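Local coordinates for protein alpha-L-rhamnosidase (Aspergillus terreus, PDB 6GSZ) that probably hydrolyses terminal non-reducing alpha-L-rhamnose residues from alpha-L-rhamnosides, as a calcium-binding, N-glycosylated glycoside hydrolase, at residues R573-W578 against N597-S602; G469-I474 against S525-A530. All blocks are in the same frame, centred on the assembly; numbering follows the deposited sequence.

Contact 1. Residues R573-W578 against N597-S602. With BGC (beta-D-glucopyranose), chain B; NAG (2-acetamido-2-deoxy-beta-D-glucopyranose), chain E.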
loop_
_atom_site.group_PDB
_atom_site.type_symbol
_atom_site.label_atom_id
_atom_site.label_comp_id
_atom_site.label_asym_id
_atom_site.label_seq_id
_atom_site.Cartn_x
_atom_site.Cartn_y
_atom_site.Cartn_z
ATOM N N ARG A 573 21.328 23.054 12.140
ATOM C CA ARG A 573 22.437 22.166 11.773
ATOM C C ARG A 573 22.885 21.279 12.950
ATOM O O ARG A 573 23.926 20.626 12.832
ATOM C CB ARG A 573 23.594 22.958 11.155
ATOM C CG ARG A 573 23.349 23.404 9.713
ATOM C CD ARG A 573 22.635 24.708 9.589
ATOM N NE ARG A 573 22.847 25.192 8.228
ATOM C CZ ARG A 573 22.070 24.928 7.174
ATOM N NH1 ARG A 573 20.992 24.173 7.311
ATOM N NH2 ARG A 573 22.389 25.440 5.980
ATOM N N SER A 574 22.132 21.259 14.061
ATOM C CA SER A 574 22.420 20.327 15.150
ATOM C C SER A 574 21.423 19.164 15.166
ATOM O O SER A 574 21.464 18.332 16.083
ATOM C CB SER A 574 22.425 21.059 16.447
ATOM O OG SER A 574 21.114 21.461 16.858
ATOM N N THR A 575 20.531 19.086 14.180
ATOM C CA THR A 575 19.511 18.057 14.179
ATOM C C THR A 575 19.998 16.733 13.573
ATOM O O THR A 575 20.719 16.677 12.616
ATOM C CB THR A 575 18.284 18.501 13.386
ATOM O OG1 THR A 575 18.629 18.974 12.080
ATOM C CG2 THR A 575 17.503 19.577 14.107
ATOM N N PHE A 576 19.563 15.627 14.191
ATOM C CA PHE A 576 19.651 14.330 13.575
ATOM C C PHE A 576 18.959 14.368 12.207
ATOM O O PHE A 576 17.820 14.898 12.096
ATOM C CB PHE A 576 19.015 13.278 14.492
ATOM C CG PHE A 576 18.934 11.942 13.807
ATOM C CD1 PHE A 576 20.062 11.156 13.654
ATOM C CD2 PHE A 576 17.775 11.544 13.176
ATOM C CE1 PHE A 576 20.012 9.965 12.950
ATOM C CE2 PHE A 576 17.726 10.359 12.463
ATOM C CZ PHE A 576 18.843 9.575 12.333
ATOM N N GLN A 577 19.568 13.690 11.231
ATOM C CA GLN A 577 18.958 13.543 9.928
ATOM C C GLN A 577 19.273 12.155 9.331
ATOM O O GLN A 577 20.408 11.657 9.457
ATOM C CB GLN A 577 19.406 14.623 8.945
ATOM C CG GLN A 577 19.029 16.037 9.344
ATOM C CD GLN A 577 17.542 16.320 9.307
ATOM O OE1 GLN A 577 16.772 15.614 8.634
ATOM N NE2 GLN A 577 17.154 17.407 9.983
ATOM N N TRP A 578 18.250 11.512 8.738
ATOM C CA TRP A 578 18.424 10.331 7.895
ATOM C C TRP A 578 19.082 10.695 6.556
ATOM O O TRP A 578 20.051 10.035 6.091
ATOM C CB TRP A 578 17.070 9.649 7.619
ATOM C CG TRP A 578 16.289 9.249 8.837
ATOM C CD1 TRP A 578 15.163 9.844 9.347
ATOM C CD2 TRP A 578 16.606 8.166 9.727
ATOM N NE1 TRP A 578 14.786 9.212 10.503
ATOM C CE2 TRP A 578 15.620 8.169 10.726
ATOM C CE3 TRP A 578 17.602 7.194 9.752
ATOM C CZ2 TRP A 578 15.613 7.225 11.751
ATOM C CZ3 TRP A 578 17.600 6.268 10.769
ATOM C CH2 TRP A 578 16.610 6.281 11.744
ATOM N N ASN A 597 26.352 15.908 2.244
ATOM C CA ASN A 597 26.072 16.545 3.529
ATOM C C ASN A 597 24.573 16.436 3.865
ATOM O O ASN A 597 23.694 16.729 3.034
ATOM C CB ASN A 597 26.557 17.989 3.535
ATOM C CG ASN A 597 26.311 18.698 4.836
ATOM O OD1 ASN A 597 25.190 19.133 5.119
ATOM N ND2 ASN A 597 27.351 18.758 5.651
ATOM N N LYS A 598 24.282 16.030 5.110
ATOM C CA LYS A 598 22.913 15.778 5.548
ATOM C C LYS A 598 22.056 17.042 5.514
ATOM O O LYS A 598 20.836 16.939 5.319
ATOM C CB LYS A 598 22.890 15.172 6.966
ATOM C CG LYS A 598 23.450 13.778 7.048
ATOM C CD LYS A 598 23.492 13.262 8.469
ATOM C CE LYS A 598 23.817 11.792 8.495
ATOM N NZ LYS A 598 23.336 11.149 9.728
ATOM N N TYR A 599 22.670 18.206 5.739
ATOM C CA TYR A 599 21.950 19.489 5.775
ATOM C C TYR A 599 21.757 20.050 4.362
ATOM O O TYR A 599 20.734 20.720 4.133
ATOM C CB TYR A 599 22.619 20.464 6.767
ATOM C CG TYR A 599 22.684 19.846 8.136
ATOM C CD1 TYR A 599 21.537 19.590 8.871
ATOM C CD2 TYR A 599 23.885 19.403 8.639
ATOM C CE1 TYR A 599 21.581 18.924 10.087
ATOM C CE2 TYR A 599 23.948 18.758 9.864
ATOM C CZ TYR A 599 22.794 18.499 10.572
ATOM O OH TYR A 599 22.868 17.813 11.751
ATOM N N LEU A 600 22.687 19.778 3.441
ATOM C CA LEU A 600 22.449 20.144 2.028
ATOM C C LEU A 600 21.198 19.388 1.561
ATOM O O LEU A 600 20.251 19.966 0.998
ATOM C CB LEU A 600 23.670 19.755 1.208
ATOM C CG LEU A 600 23.686 20.120 -0.283
ATOM C CD1 LEU A 600 25.136 20.015 -0.769
ATOM C CD2 LEU A 600 22.804 19.178 -1.100
ATOM N N VAL A 601 21.161 18.079 1.880
ATOM C CA VAL A 601 20.014 17.242 1.518
ATOM C C VAL A 601 18.734 17.772 2.177
ATOM O O VAL A 601 17.684 17.929 1.531
ATOM C CB VAL A 601 20.246 15.756 1.866
ATOM C CG1 VAL A 601 19.000 14.906 1.708
ATOM C CG2 VAL A 601 21.354 15.161 1.015
ATOM N N SER A 602 18.816 18.017 3.488
ATOM C CA SER A 602 17.652 18.449 4.247
ATOM C C SER A 602 17.091 19.788 3.750
ATOM O O SER A 602 15.880 19.988 3.657
ATOM C CB SER A 602 18.002 18.491 5.728
ATOM O OG SER A 602 18.272 17.192 6.259
HETATM C C2 BGC B . 13.536 2.059 6.566
HETATM C C3 BGC B . 14.231 3.390 6.614
HETATM C C4 BGC B . 14.786 3.835 7.949
HETATM C C5 BGC B . 15.543 2.695 8.430
HETATM C C6 BGC B . 16.146 3.152 9.744
HETATM C C1 BGC B . 14.385 1.011 7.264
HETATM O O1 BGC B . 13.774 -0.252 7.089
HETATM O O2 BGC B . 13.588 1.524 5.264
HETATM O O3 BGC B . 13.309 4.316 6.381
HETATM O O4 BGC B . 15.580 5.043 7.968
HETATM O O5 BGC B . 14.792 1.445 8.563
HETATM O O6 BGC B . 16.790 2.029 10.353
HETATM C C1 NAG E . 30.364 18.091 1.614
HETATM C C2 NAG E . 31.596 17.454 2.194
HETATM C C3 NAG E . 31.924 18.040 3.572
HETATM C C4 NAG E . 31.910 19.565 3.615
HETATM C C5 NAG E . 30.567 20.055 3.033
HETATM C C6 NAG E . 30.381 21.575 3.041
HETATM C C7 NAG E . 30.335 15.472 3.060
HETATM C C8 NAG E . 30.267 13.993 3.067
HETATM N N2 NAG E . 31.333 16.022 2.289
HETATM O O3 NAG E . 33.170 17.521 3.947
HETATM O O4 NAG E . 31.841 19.949 4.987
HETATM O O5 NAG E . 30.430 19.524 1.721
HETATM O O6 NAG E . 31.449 22.173 2.303
HETATM O O7 NAG E . 29.493 16.074 3.753
HETATM O O HOH W 1 22.410 12.839 11.773
HETATM O O HOH W 2 21.592 9.114 9.537
#

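Contact 2. Residues G469-I474 against S525-A530. With BGC (beta-D-glucopyranose), chain B.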
loop_
_atom_site.group_PDB
_atom_site.type_symbol
_atom_site.label_atom_id
_atom_site.label_comp_id
_atom_site.label_asym_id
_atom_site.label_seq_id
_atom_site.Cartn_x
_atom_site.Cartn_y
_atom_site.Cartn_z
ATOM N N GLY A 469 5.445 1.522 9.457
ATOM C CA GLY A 469 5.031 2.500 8.429
ATOM C C GLY A 469 6.024 3.636 8.238
ATOM O O GLY A 469 5.745 4.780 8.599
ATOM N N TRP A 470 7.221 3.271 7.771
ATOM C CA TRP A 470 8.304 4.251 7.619
ATOM C C TRP A 470 7.943 5.356 6.601
ATOM O O TRP A 470 7.604 5.111 5.437
ATOM C CB TRP A 470 9.596 3.546 7.251
ATOM C CG TRP A 470 10.315 2.970 8.440
ATOM C CD1 TRP A 470 10.308 1.676 8.873
ATOM C CD2 TRP A 470 11.192 3.685 9.315
ATOM N NE1 TRP A 470 11.128 1.550 9.959
ATOM C CE2 TRP A 470 11.671 2.768 10.271
ATOM C CE3 TRP A 470 11.602 5.008 9.378
ATOM C CZ2 TRP A 470 12.561 3.151 11.265
ATOM C CZ3 TRP A 470 12.478 5.397 10.359
ATOM C CH2 TRP A 470 12.939 4.467 11.310
ATOM N N THR A 471 7.996 6.583 7.098
ATOM C CA THR A 471 7.507 7.752 6.357
ATOM C C THR A 471 8.347 8.074 5.115
ATOM O O THR A 471 7.818 8.386 4.065
ATOM C CB THR A 471 7.377 8.918 7.343
ATOM O OG1 THR A 471 8.600 9.117 8.066
ATOM C CG2 THR A 471 6.229 8.686 8.292
ATOM N N GLY A 472 9.675 8.040 5.243
ATOM C CA GLY A 472 10.499 8.421 4.123
ATOM C C GLY A 472 10.332 7.460 2.956
ATOM O O GLY A 472 10.315 7.867 1.777
ATOM N N ASP A 473 10.206 6.157 3.222
ATOM C CA ASP A 473 10.148 5.163 2.179
ATOM C C ASP A 473 8.904 5.400 1.295
ATOM O O ASP A 473 8.994 5.322 0.069
ATOM C CB ASP A 473 10.126 3.738 2.750
ATOM C CG ASP A 473 11.278 3.372 3.667
ATOM O OD1 ASP A 473 11.582 4.191 4.570
ATOM O OD2 ASP A 473 11.876 2.292 3.442
ATOM N N ILE A 474 7.749 5.656 1.920
ATOM C CA ILE A 474 6.542 5.872 1.146
ATOM C C ILE A 474 6.587 7.225 0.434
ATOM O O ILE A 474 6.044 7.353 -0.648
ATOM C CB ILE A 474 5.257 5.601 1.955
ATOM C CG1 ILE A 474 4.016 5.678 1.075
ATOM C CG2 ILE A 474 5.140 6.502 3.153
ATOM C CD1 ILE A 474 4.010 4.690 -0.095
ATOM N N SER A 525 14.068 15.742 7.688
ATOM C CA SER A 525 13.731 15.947 6.277
ATOM C C SER A 525 13.450 14.591 5.632
ATOM O O SER A 525 13.906 13.561 6.146
ATOM C CB SER A 525 14.860 16.623 5.556
ATOM O OG SER A 525 15.959 15.750 5.420
ATOM N N ILE A 526 12.643 14.597 4.572
ATOM C CA ILE A 526 12.276 13.448 3.708
ATOM C C ILE A 526 11.238 12.564 4.418
ATOM O O ILE A 526 10.180 12.348 3.885
ATOM C CB ILE A 526 13.484 12.644 3.190
ATOM C CG1 ILE A 526 14.558 13.566 2.586
ATOM C CG2 ILE A 526 13.007 11.594 2.190
ATOM C CD1 ILE A 526 15.836 12.858 2.273
ATOM N N TRP A 527 11.627 12.023 5.575
ATOM C CA TRP A 527 10.749 11.267 6.480
ATOM C C TRP A 527 9.649 12.209 6.976
ATOM O O TRP A 527 8.494 11.987 6.626
ATOM C CB TRP A 527 11.613 10.667 7.601
ATOM C CG TRP A 527 12.268 9.382 7.188
ATOM C CD1 TRP A 527 11.917 8.127 7.593
ATOM C CD2 TRP A 527 13.377 9.187 6.283
ATOM N NE1 TRP A 527 12.702 7.189 6.992
ATOM C CE2 TRP A 527 13.596 7.806 6.162
ATOM C CE3 TRP A 527 14.200 10.042 5.537
ATOM C CZ2 TRP A 527 14.596 7.256 5.361
ATOM C CZ3 TRP A 527 15.180 9.497 4.728
ATOM C CH2 TRP A 527 15.386 8.123 4.642
ATOM N N GLY A 528 9.987 13.315 7.637
ATOM C CA GLY A 528 8.951 14.197 8.086
ATOM C C GLY A 528 8.193 14.843 6.928
ATOM O O GLY A 528 6.996 15.126 7.027
ATOM N N ASP A 529 8.928 15.099 5.836
ATOM C CA ASP A 529 8.349 15.710 4.646
ATOM C C ASP A 529 7.277 14.827 4.001
ATOM O O ASP A 529 6.561 15.320 3.128
ATOM C CB ASP A 529 9.410 16.099 3.628
ATOM C CG ASP A 529 10.270 17.268 4.108
ATOM O OD1 ASP A 529 9.666 18.343 4.420
ATOM O OD2 ASP A 529 11.509 17.078 4.116
ATOM N N ALA A 530 7.146 13.545 4.395
ATOM C CA ALA A 530 6.073 12.724 3.859
ATOM C C ALA A 530 4.684 13.339 4.043
ATOM O O ALA A 530 3.775 13.063 3.217
ATOM C CB ALA A 530 6.094 11.349 4.467
HETATM C C2 BGC B . 13.536 2.059 6.566
HETATM C C3 BGC B . 14.231 3.390 6.614
HETATM C C4 BGC B . 14.786 3.835 7.949
HETATM C C5 BGC B . 15.543 2.695 8.430
HETATM C C6 BGC B . 16.146 3.152 9.744
HETATM C C1 BGC B . 14.385 1.011 7.264
HETATM O O1 BGC B . 13.774 -0.252 7.089
HETATM O O2 BGC B . 13.588 1.524 5.264
HETATM O O3 BGC B . 13.309 4.316 6.381
HETATM O O4 BGC B . 15.580 5.043 7.968
HETATM O O5 BGC B . 14.792 1.445 8.563
HETATM O O6 BGC B . 16.790 2.029 10.353
#

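Contact 1. Residues R573-W578 against N597-S602
Tyr599 OH donates a short hydrogen bond of 2.6 Å to Thr575 O, meeting this oxygen from 28° outside the carbonyl plane. One helical residue earlier, the extended chain of Lys598 carries NZ to within 3.0 Å of Gln577 O, in a bond with a C=O...N angle of 166°. The same ammonium group gives hydrogens to two waters: one also accepts from Gln577 N, the other donates to Gln577 O, so direct and water-mediated links fasten both polar backbone atoms of Gln577 to the lysine. Gln577 NE2 turns back in its amide plane to Thr575 OG1, 3.0 Å away, and its OE1 is held by Ser525 N. Asn597 OD1 caps the helix by accepting from Tyr599 N and Leu600 N. The packing centres on the Tyr599 ring. Arg573 CA lies over one face as a CH-pi contact, 3.9 Å from the centroid, while Thr575 OG1, also bonded to Asp572 O, sits at the ring edge; the Arg573 side chain, bent at chi2 (87°), runs past to Trp571 O and a salt bridge with Asp603. A loop ending at Trp578 of the glucose pocket is thus fastened to the N-capped first turn of helix 598-619 in the six-hairpin glycosidase domain.

Contact 2. Residues G469-I474 against S525-A530
The sugar pocket of the six-hairpin glycosidase domain is built here from the start of helix 471-484, with Trp470 as its N-cap residue, and a type I beta turn from Trp527 to Ala530. Gly472 lies flat against the Trp527 indole: its CA stands 3.5 Å from the centroid of the five-membered ring and almost straight over it, a CH-pi contact in which the lack of a side chain lets the helix come this near. On the turn side, Thr471 OG1 approaches Trp527 CB at 3.4 Å, although its hydrogen-bond partner is Tyr511 O, and Ala530 CB packs on the threonine backbone at Thr471 O. The two tryptophans meet rim to rim with planes 88° apart, Trp470 CE3 lying 3.4 Å from Trp527 NE1, so that neither ring covers the other's face. This leaves their roles toward the bound beta-D-glucopyranose distinct. One face of Trp470 is covered by the sugar, whose C4 lies over it toward the rim, and its own NE1 is bonded to Glu466. Trp527 presents its edge, and NE1 donates to the sugar O3 over 3.0 Å with an N-H...O angle of 143°. Asp473, one residue beyond the glycine, receives two sugar hydroxyls, O3 on OD1 at 2.5 Å and O2 on OD2 at 2.6 Å; its CG is anti to the carbonyl carbon (chi1 -56°), which carries the carboxylate to the sugar. Asp529 OD2 accepts from Ile526 N and ties the residue just before the turn to the turn. Sugar O3 therefore accepts from an indole while donating to a carboxylate, and a stacking platform combined with this directional polar grip is consistent with recognition of both the ring surface and the O2 and O3 hydroxyls of the bound glucose.

Overall arrangement
Contact 2 closes along the chain before contact 1 opens, and their centres are 14 Å apart on the same side of the chain's centre. All four segments belong to the helical six-hairpin glycosidase domain, contact 2 being buried beside the glucose and contact 1 lying farther out, where a glycan approaches Asn597. The two join directly: Ser525 donates through its N to Gln577 OE1 and probably pairs its OG with Ser602 OG, while Trp578 packs on Trp527 and Val601 on Ile526. Helix 598-619 is thereby coupled to the 525-530 turn, and Trp470, Trp527 and Trp578 together form an aromatic wall around one sugar.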